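Local coordinates for protein 2-methyl-aconitate isomerase (Shewanella oneidensis, PDB 5K87) that isomerises 2-methyl-trans-aconitate to 2-methyl-cis-aconitate by base-catalysed proton abstraction in the 2-methylcitrate cycle that degrades propionate, at residues N145-T157 with A177-D189. The protein carries 1 engineered substitution. Sequence-based numbering, arbitrary orientation. Where two conformers were deposited one is given.
Sequences NIGKTIIAHVPIT and AEVQIEFMNPAAD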
ATOM      1  N   ASN A 145      -2.877  15.746  20.173  1.00 13.57           N
ATOM      2  CA  ASN A 145      -1.437  15.477  20.165  1.00 14.33           C
ATOM      3  C   ASN A 145      -0.637  16.727  20.501  1.00 14.56           C
ATOM      4  O   ASN A 145       0.357  16.655  21.226  1.00 16.15           O
ATOM      5  CB  ASN A 145      -0.957  14.983  18.795  1.00 12.71           C
ATOM      6  CG  ASN A 145      -1.642  13.706  18.340  1.00 13.73           C
ATOM      7  OD1 ASN A 145      -2.703  13.753  17.704  1.00 13.51           O
ATOM      8  ND2 ASN A 145      -1.031  12.558  18.630  1.00 13.43           N
ATOM      9  N   ILE A 146      -1.048  17.855  19.930  1.00 13.21           N
ATOM     10  CA  ILE A 146      -0.263  19.088  19.988  1.00 15.30           C
ATOM     11  C   ILE A 146      -0.974  20.237  20.714  1.00 14.73           C
ATOM     12  O   ILE A 146      -0.382  21.305  20.918  1.00 16.04           O
ATOM     13  CB  ILE A 146       0.166  19.548  18.575  1.00 14.62           C
ATOM     14  CG1 ILE A 146      -1.045  19.966  17.745  1.00 15.33           C
ATOM     15  CG2 ILE A 146       0.951  18.445  17.873  1.00 18.36           C
ATOM     16  CD1 ILE A 146      -0.691  20.542  16.379  1.00 16.98           C
ATOM     17  N   GLY A 147      -2.219  20.030  21.125  1.00 14.20           N
ATOM     18  CA  GLY A 147      -2.941  21.041  21.882  1.00 14.14           C
ATOM     19  C   GLY A 147      -3.267  22.283  21.068  1.00 15.87           C
ATOM     20  O   GLY A 147      -2.971  23.410  21.492  1.00 15.66           O
ATOM     21  N   LYS A 148      -3.880  22.087  19.902  1.00 14.15           N
ATOM     22  CA  LYS A 148      -4.214  23.182  18.991  1.00 13.99           C
ATOM     23  C   LYS A 148      -5.625  23.018  18.442  1.00 12.77           C
ATOM     24  O   LYS A 148      -6.131  21.896  18.347  1.00 14.32           O
ATOM     25  CB  LYS A 148      -3.236  23.214  17.812  1.00 15.09           C
ATOM     26  CG  LYS A 148      -1.821  23.640  18.158  1.00 16.34           C
ATOM     27  CD  LYS A 148      -1.776  25.102  18.571  1.00 17.86           C
ATOM     28  CE  LYS A 148      -0.349  25.586  18.778  1.00 18.96           C
ATOM     29  NZ  LYS A 148      -0.329  26.983  19.293  1.00 20.37           N
ATOM     30  N   THR A 149      -6.253  24.131  18.073  1.00 13.98           N
ATOM     31  CA  THR A 149      -7.562  24.114  17.437  1.00 13.22           C
ATOM     32  C   THR A 149      -7.420  24.042  15.923  1.00 12.82           C
ATOM     33  O   THR A 149      -6.619  24.774  15.323  1.00 13.54           O
ATOM     34  CB  THR A 149      -8.334  25.399  17.759  1.00 14.99           C
ATOM     35  OG1 THR A 149      -8.518  25.499  19.177  1.00 17.10           O
ATOM     36  CG2 THR A 149      -9.694  25.418  17.054  1.00 18.15           C
ATOM     37  N   ILE A 150      -8.191  23.151  15.303  1.00 13.87           N
ATOM     38  CA  ILE A 150      -8.270  23.099  13.846  1.00 13.57           C
ATOM     39  C   ILE A 150      -9.742  23.071  13.465  1.00 14.70           C
ATOM     40  O   ILE A 150     -10.536  22.413  14.125  1.00 15.13           O
ATOM     41  CB  ILE A 150      -7.554  21.873  13.285  1.00 15.14           C
ATOM     42  CG1 ILE A 150      -6.089  21.874  13.712  1.00 16.07           C
ATOM     43  CG2 ILE A 150      -7.690  21.843  11.783  1.00 20.30           C
ATOM     44  CD1 ILE A 150      -5.414  20.568  13.473  1.00 19.20           C
ATOM     45  N   ILE A 151     -10.120  23.822  12.438  1.00 17.57           N
ATOM     46  CA  ILE A 151     -11.506  23.887  11.996  1.00 17.68           C
ATOM     47  C   ILE A 151     -11.655  23.160  10.663  1.00 19.67           C
ATOM     48  O   ILE A 151     -10.823  23.327   9.766  1.00 20.06           O
ATOM     49  CB  ILE A 151     -11.941  25.348  11.801  1.00 21.12           C
ATOM     50  CG1 ILE A 151     -11.659  26.182  13.058  1.00 27.72           C
ATOM     51  CG2 ILE A 151     -13.394  25.424  11.392  1.00 22.57           C
ATOM     52  CD1 ILE A 151     -12.416  25.738  14.287  1.00 26.00           C
ATOM     53  N   ALA A 152     -12.700  22.346  10.529  1.00 15.47           N
ATOM     54  CA  ALA A 152     -13.016  21.740   9.239  1.00 14.77           C
ATOM     55  C   ALA A 152     -14.423  22.138   8.826  1.00 13.96           C
ATOM     56  O   ALA A 152     -15.372  21.907   9.572  1.00 14.41           O
ATOM     57  CB  ALA A 152     -12.900  20.233   9.313  1.00 15.43           C
ATOM     58  N   HIS A 153     -14.554  22.756   7.658  1.00 12.92           N
ATOM     59  CA  HIS A 153     -15.858  23.159   7.142  1.00 13.29           C
ATOM     60  C   HIS A 153     -16.366  22.051   6.239  1.00 12.50           C
ATOM     61  O   HIS A 153     -15.993  21.966   5.073  1.00 13.10           O
ATOM     62  CB  HIS A 153     -15.760  24.487   6.387  1.00 14.31           C
ATOM     63  CG  HIS A 153     -15.218  25.607   7.216  1.00 16.60           C
ATOM     64  ND1 HIS A 153     -15.976  26.273   8.154  1.00 21.28           N
ATOM     65  CD2 HIS A 153     -13.990  26.172   7.250  1.00 17.96           C
ATOM     66  CE1 HIS A 153     -15.237  27.210   8.726  1.00 24.60           C
ATOM     67  NE2 HIS A 153     -14.029  27.166   8.199  1.00 19.82           N
ATOM     68  N   VAL A 154     -17.207  21.190   6.797  1.00 13.42           N
ATOM     69  CA  VAL A 154     -17.640  19.993   6.088  1.00 13.51           C
ATOM     70  C   VAL A 154     -19.012  20.208   5.462  1.00 13.70           C
ATOM     71  O   VAL A 154     -19.955  20.562   6.162  1.00 13.96           O
ATOM     72  CB  VAL A 154     -17.687  18.783   7.030  1.00 12.67           C
ATOM     73  CG1 VAL A 154     -18.080  17.522   6.270  1.00 15.38           C
ATOM     74  CG2 VAL A 154     -16.341  18.611   7.742  1.00 14.63           C
ATOM     75  N   PRO A 155     -19.128  19.982   4.150  1.00 12.23           N
ATOM     76  CA  PRO A 155     -20.435  20.165   3.508  1.00 13.76           C
ATOM     77  C   PRO A 155     -21.418  19.066   3.891  1.00 12.75           C
ATOM     78  O   PRO A 155     -21.038  17.894   4.047  1.00 13.98           O
ATOM     79  CB  PRO A 155     -20.104  20.108   2.019  1.00 17.21           C
ATOM     80  CG  PRO A 155     -18.866  19.255   1.943  1.00 15.73           C
ATOM     81  CD  PRO A 155     -18.083  19.584   3.190  1.00 14.57           C
ATOM     82  N   ILE A 156     -22.683  19.455   4.033  1.00 14.05           N
ATOM     83  CA  ILE A 156     -23.764  18.573   4.458  1.00 15.07           C
ATOM     84  C   ILE A 156     -24.890  18.568   3.424  1.00 16.37           C
ATOM     85  O   ILE A 156     -25.297  19.628   2.939  1.00 17.24           O
ATOM     86  CB  ILE A 156     -24.371  19.049   5.794  1.00 16.09           C
ATOM     87  CG1 ILE A 156     -23.292  19.183   6.881  1.00 15.80           C
ATOM     88  CG2 ILE A 156     -25.485  18.112   6.243  1.00 17.67           C
ATOM     89  CD1 ILE A 156     -22.637  17.869   7.303  1.00 16.97           C
ATOM     90  N   THR A 157     -25.382  17.383   3.086  1.00 15.44           N
ATOM     91  CA  THR A 157     -26.554  17.231   2.224  1.00 15.87           C
ATOM     92  C   THR A 157     -27.481  16.206   2.860  1.00 17.66           C
ATOM     93  O   THR A 157     -27.050  15.104   3.198  1.00 16.87           O
ATOM     94  CB  THR A 157     -26.155  16.753   0.825  1.00 17.69           C
ATOM     95  OG1 THR A 157     -25.357  17.758   0.186  1.00 16.92           O
ATOM     96  CG2 THR A 157     -27.396  16.464  -0.020  1.00 20.21           C
ATOM     97  N   ALA A 177     -15.799  16.335  -2.689  1.00 12.64           N
ATOM     98  CA  ALA A 177     -16.244  17.619  -2.155  1.00 13.23           C
ATOM     99  C   ALA A 177     -15.089  18.366  -1.495  1.00 14.40           C
ATOM    100  O   ALA A 177     -14.291  17.779  -0.759  1.00 13.22           O
ATOM    101  CB  ALA A 177     -17.370  17.425  -1.166  1.00 14.10           C
ATOM    102  N   GLU A 178     -15.004  19.667  -1.737  1.00 13.77           N
ATOM    103  CA  GLU A 178     -14.003  20.498  -1.071  1.00 12.90           C
ATOM    104  C   GLU A 178     -14.284  20.623   0.420  1.00 14.28           C
ATOM    105  O   GLU A 178     -15.403  20.947   0.826  1.00 16.39           O
ATOM    106  CB  GLU A 178     -13.991  21.894  -1.688  1.00 13.98           C
ATOM    107  CG  GLU A 178     -12.904  22.799  -1.126  1.00 14.93           C
ATOM    108  CD  GLU A 178     -12.891  24.194  -1.739  1.00 18.18           C
ATOM    109  OE1 GLU A 178     -13.757  24.495  -2.594  1.00 20.07           O
ATOM    110  OE2 GLU A 178     -12.009  24.993  -1.358  1.00 17.74           O
ATOM    111  N   VAL A 179     -13.253  20.402   1.236  1.00 12.86           N
ATOM    112  CA  VAL A 179     -13.339  20.630   2.667  1.00 13.25           C
ATOM    113  C   VAL A 179     -12.260  21.629   3.055  1.00 12.76           C
ATOM    114  O   VAL A 179     -11.062  21.316   3.039  1.00 13.23           O
ATOM    115  CB  VAL A 179     -13.149  19.323   3.459  1.00 12.34           C
ATOM    116  CG1 VAL A 179     -13.229  19.605   4.952  1.00 14.94           C
ATOM    117  CG2 VAL A 179     -14.199  18.305   3.039  1.00 15.01           C
ATOM    118  N   GLN A 180     -12.676  22.846   3.382  1.00 12.95           N
ATOM    119  CA  GLN A 180     -11.737  23.866   3.808  0.60 12.63           C
ATOM    120  C   GLN A 180     -11.337  23.646   5.263  1.00 13.06           C
ATOM    121  O   GLN A 180     -12.187  23.408   6.133  1.00 13.95           O
ATOM    122  CB  GLN A 180     -12.345  25.251   3.569  0.60 14.53           C
ATOM    123  CG  GLN A 180     -12.695  25.459   2.099  0.60 16.15           C
ATOM    124  CD  GLN A 180     -13.324  26.800   1.804  0.60 17.18           C
ATOM    125  OE1 GLN A 180     -13.785  27.495   2.707  0.60 22.20           O
ATOM    126  NE2 GLN A 180     -13.348  27.168   0.525  0.60 17.23           N
ATOM    127  N   ILE A 181     -10.029  23.722   5.509  0.54 12.57           N
ATOM    128  CA  ILE A 181      -9.459  23.500   6.833  0.54 13.09           C
ATOM    129  C   ILE A 181      -8.766  24.760   7.329  0.54 13.65           C
ATOM    130  O   ILE A 181      -8.182  25.493   6.533  0.54 13.30           O
ATOM    131  CB  ILE A 181      -8.412  22.370   6.794  0.54 13.36           C
ATOM    132  CG1 ILE A 181      -8.993  21.131   6.121  0.54 15.26           C
ATOM    133  CG2 ILE A 181      -7.920  22.041   8.196  0.54 14.53           C
ATOM    134  CD1 ILE A 181     -10.168  20.560   6.848  0.54 15.90           C
ATOM    135  N   GLU A 182      -8.829  25.017   8.633  1.00 14.40           N
ATOM    136  CA  GLU A 182      -8.155  26.181   9.204  1.00 15.14           C
ATOM    137  C   GLU A 182      -7.419  25.805  10.476  1.00 17.15           C
ATOM    138  O   GLU A 182      -8.043  25.410  11.472  1.00 19.57           O
ATOM    139  CB  GLU A 182      -9.163  27.270   9.550  1.00 17.93           C
ATOM    140  CG  GLU A 182     -10.057  27.656   8.395  1.00 17.75           C
ATOM    141  CD  GLU A 182     -11.058  28.714   8.767  1.00 20.61           C
ATOM    142  OE1 GLU A 182     -11.935  29.013   7.932  1.00 22.74           O
ATOM    143  OE2 GLU A 182     -10.959  29.253   9.890  1.00 35.93           O
ATOM    144  N   PHE A 183      -6.102  25.974  10.448  1.00 13.59           N
ATOM    145  CA  PHE A 183      -5.251  25.669  11.580  1.00 12.91           C
ATOM    146  C   PHE A 183      -5.087  26.956  12.367  1.00 13.12           C
ATOM    147  O   PHE A 183      -4.352  27.865  11.946  1.00 14.24           O
ATOM    148  CB  PHE A 183      -3.892  25.171  11.089  1.00 12.99           C
ATOM    149  CG  PHE A 183      -3.960  23.872  10.317  1.00 12.75           C
ATOM    150  CD1 PHE A 183      -4.408  23.844   9.001  1.00 13.52           C
ATOM    151  CD2 PHE A 183      -3.549  22.683  10.901  1.00 14.33           C
ATOM    152  CE1 PHE A 183      -4.452  22.641   8.289  1.00 14.75           C
ATOM    153  CE2 PHE A 183      -3.598  21.482  10.199  1.00 15.08           C
ATOM    154  CZ  PHE A 183      -4.046  21.461   8.895  1.00 14.35           C
ATOM    155  N   MET A 184      -5.779  27.058  13.497  1.00 13.38           N
ATOM    156  CA  MET A 184      -5.759  28.286  14.289  1.00 14.63           C
ATOM    157  C   MET A 184      -4.478  28.402  15.102  1.00 15.54           C
ATOM    158  O   MET A 184      -3.988  27.414  15.655  1.00 15.01           O
ATOM    159  CB  MET A 184      -6.956  28.320  15.235  1.00 14.48           C
ATOM    160  CG  MET A 184      -8.301  28.168  14.549  1.00 17.61           C
ATOM    161  SD  MET A 184      -8.619  29.370  13.243  1.00 20.93           S
ATOM    162  CE  MET A 184      -8.579  30.903  14.167  1.00 26.95           C
ATOM    163  N   ASN A 185      -3.939  29.621  15.170  1.00 16.31           N
ATOM    164  CA  ASN A 185      -2.783  29.926  16.020  1.00 15.95           C
ATOM    165  C   ASN A 185      -1.700  28.841  15.952  1.00 16.41           C
ATOM    166  O   ASN A 185      -1.352  28.240  16.969  1.00 16.62           O
ATOM    167  CB  ASN A 185      -3.254  30.136  17.466  1.00 18.50           C
ATOM    168  CG  ASN A 185      -2.137  30.570  18.399  1.00 27.85           C
ATOM    169  OD1 ASN A 185      -1.243  31.322  18.013  1.00 30.65           O
ATOM    170  ND2 ASN A 185      -2.180  30.084  19.638  1.00 29.75           N
ATOM    171  N   PRO A 186      -1.188  28.559  14.741  1.00 14.71           N
ATOM    172  CA  PRO A 186      -0.345  27.370  14.572  1.00 16.85           C
ATOM    173  C   PRO A 186       1.035  27.429  15.238  1.00 17.68           C
ATOM    174  O   PRO A 186       1.605  26.367  15.479  1.00 18.42           O
ATOM    175  CB  PRO A 186      -0.205  27.258  13.048  1.00 18.00           C
ATOM    176  CG  PRO A 186      -0.399  28.650  12.555  1.00 18.49           C
ATOM    177  CD  PRO A 186      -1.431  29.243  13.458  1.00 15.91           C
ATOM    178  N   ALA A 187       1.575  28.610  15.524  1.00 17.71           N
ATOM    179  CA  ALA A 187       2.879  28.672  16.192  1.00 16.97           C
ATOM    180  C   ALA A 187       2.845  27.960  17.542  1.00 19.06           C
ATOM    181  O   ALA A 187       1.915  28.149  18.322  1.00 20.21           O
ATOM    182  CB  ALA A 187       3.322  30.112  16.373  1.00 22.79           C
ATOM    183  N   ALA A 188       3.850  27.133  17.815  1.00 19.98           N
ATOM    184  CA  ALA A 188       3.921  26.430  19.093  1.00 25.36           C
ATOM    185  C   ALA A 188       4.100  27.427  20.234  1.00 32.17           C
ATOM    186  O   ALA A 188       4.621  28.523  20.030  1.00 33.35           O
ATOM    187  CB  ALA A 188       5.054  25.427  19.081  1.00 25.24           C
ATOM    188  N   ASP A 189       3.659  27.049  21.431  1.00 38.41           N
ATOM    189  CA  ASP A 189       3.807  27.910  22.604  1.00 39.45           C
ATOM    190  C   ASP A 189       5.232  27.902  23.149  1.00 42.31           C
ATOM    191  O   ASP A 189       6.015  27.000  22.851  1.00 42.75           O
ATOM    192  CB  ASP A 189       2.823  27.501  23.700  1.00 41.07           C
ATOM    193  CG  ASP A 189       1.387  27.813  23.335  1.00 50.67           C
ATOM    194  OD1 ASP A 189       1.168  28.753  22.539  1.00 48.21           O
ATOM    195  OD2 ASP A 189       0.479  27.119  23.840  1.00 59.13           O
TER
HETATM  196  O   HOH W   1      -1.135  26.854  21.977  1.00 39.99           O
HETATM  197  O   HOH W   2      -3.763  24.772  14.674  1.00 15.08           O
HETATM  198  O   HOH W   3      -4.939  26.668  18.227  1.00 16.75           O
HETATM  199  O   HOH W   4     -15.452  23.522   2.878  1.00 16.13           O
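Ile151 and Glu182 form a hydrogen-bonded pair at the middle of two antiparallel strands, 148-157 and 179-184, with Ile151 N to Glu182 O and Glu182 N to Ile151 O both 2.8 Å. The tight side is apolar: Ile150 CD1 meets Phe183 CD2 at 3.8 Å and Ile150 CG2 lies over the centre of one Phe183 ring face, while Ile181 CD1, in the conformer given, reaches Ala152 CB at 3.7 Å. Helix 113-122 covers this side. On the other, more polar side His153 NE2 donates to Glu182 OE1 (2.8 Å) from above the carboxylate plane, ring and carboxylate planes 56° apart. Thr138 OG1 bonds His153 ND1, helping to fix the ring; the salt bridge of Lys379 to Glu182 OE2 probably favours the ionised carboxylate. The His153 end is looser and wetter, a water joining His153 O to Gln180 N. The opposite end, though two waters bridge Thr149 to Met184 O, is firmly held: Lys148, bent at chi2 (-68°), swings NZ over the turn after the second strand, gripping Ala187 O at 2.7 Å and Asn185 O at 2.8 Å. Strands 135-143 and 374-391 flank the pair, a sheet packed on a helix as in the diaminopimelate epimerase-like fold, with the Phe183 side chain about 7 Å from the bound malonate.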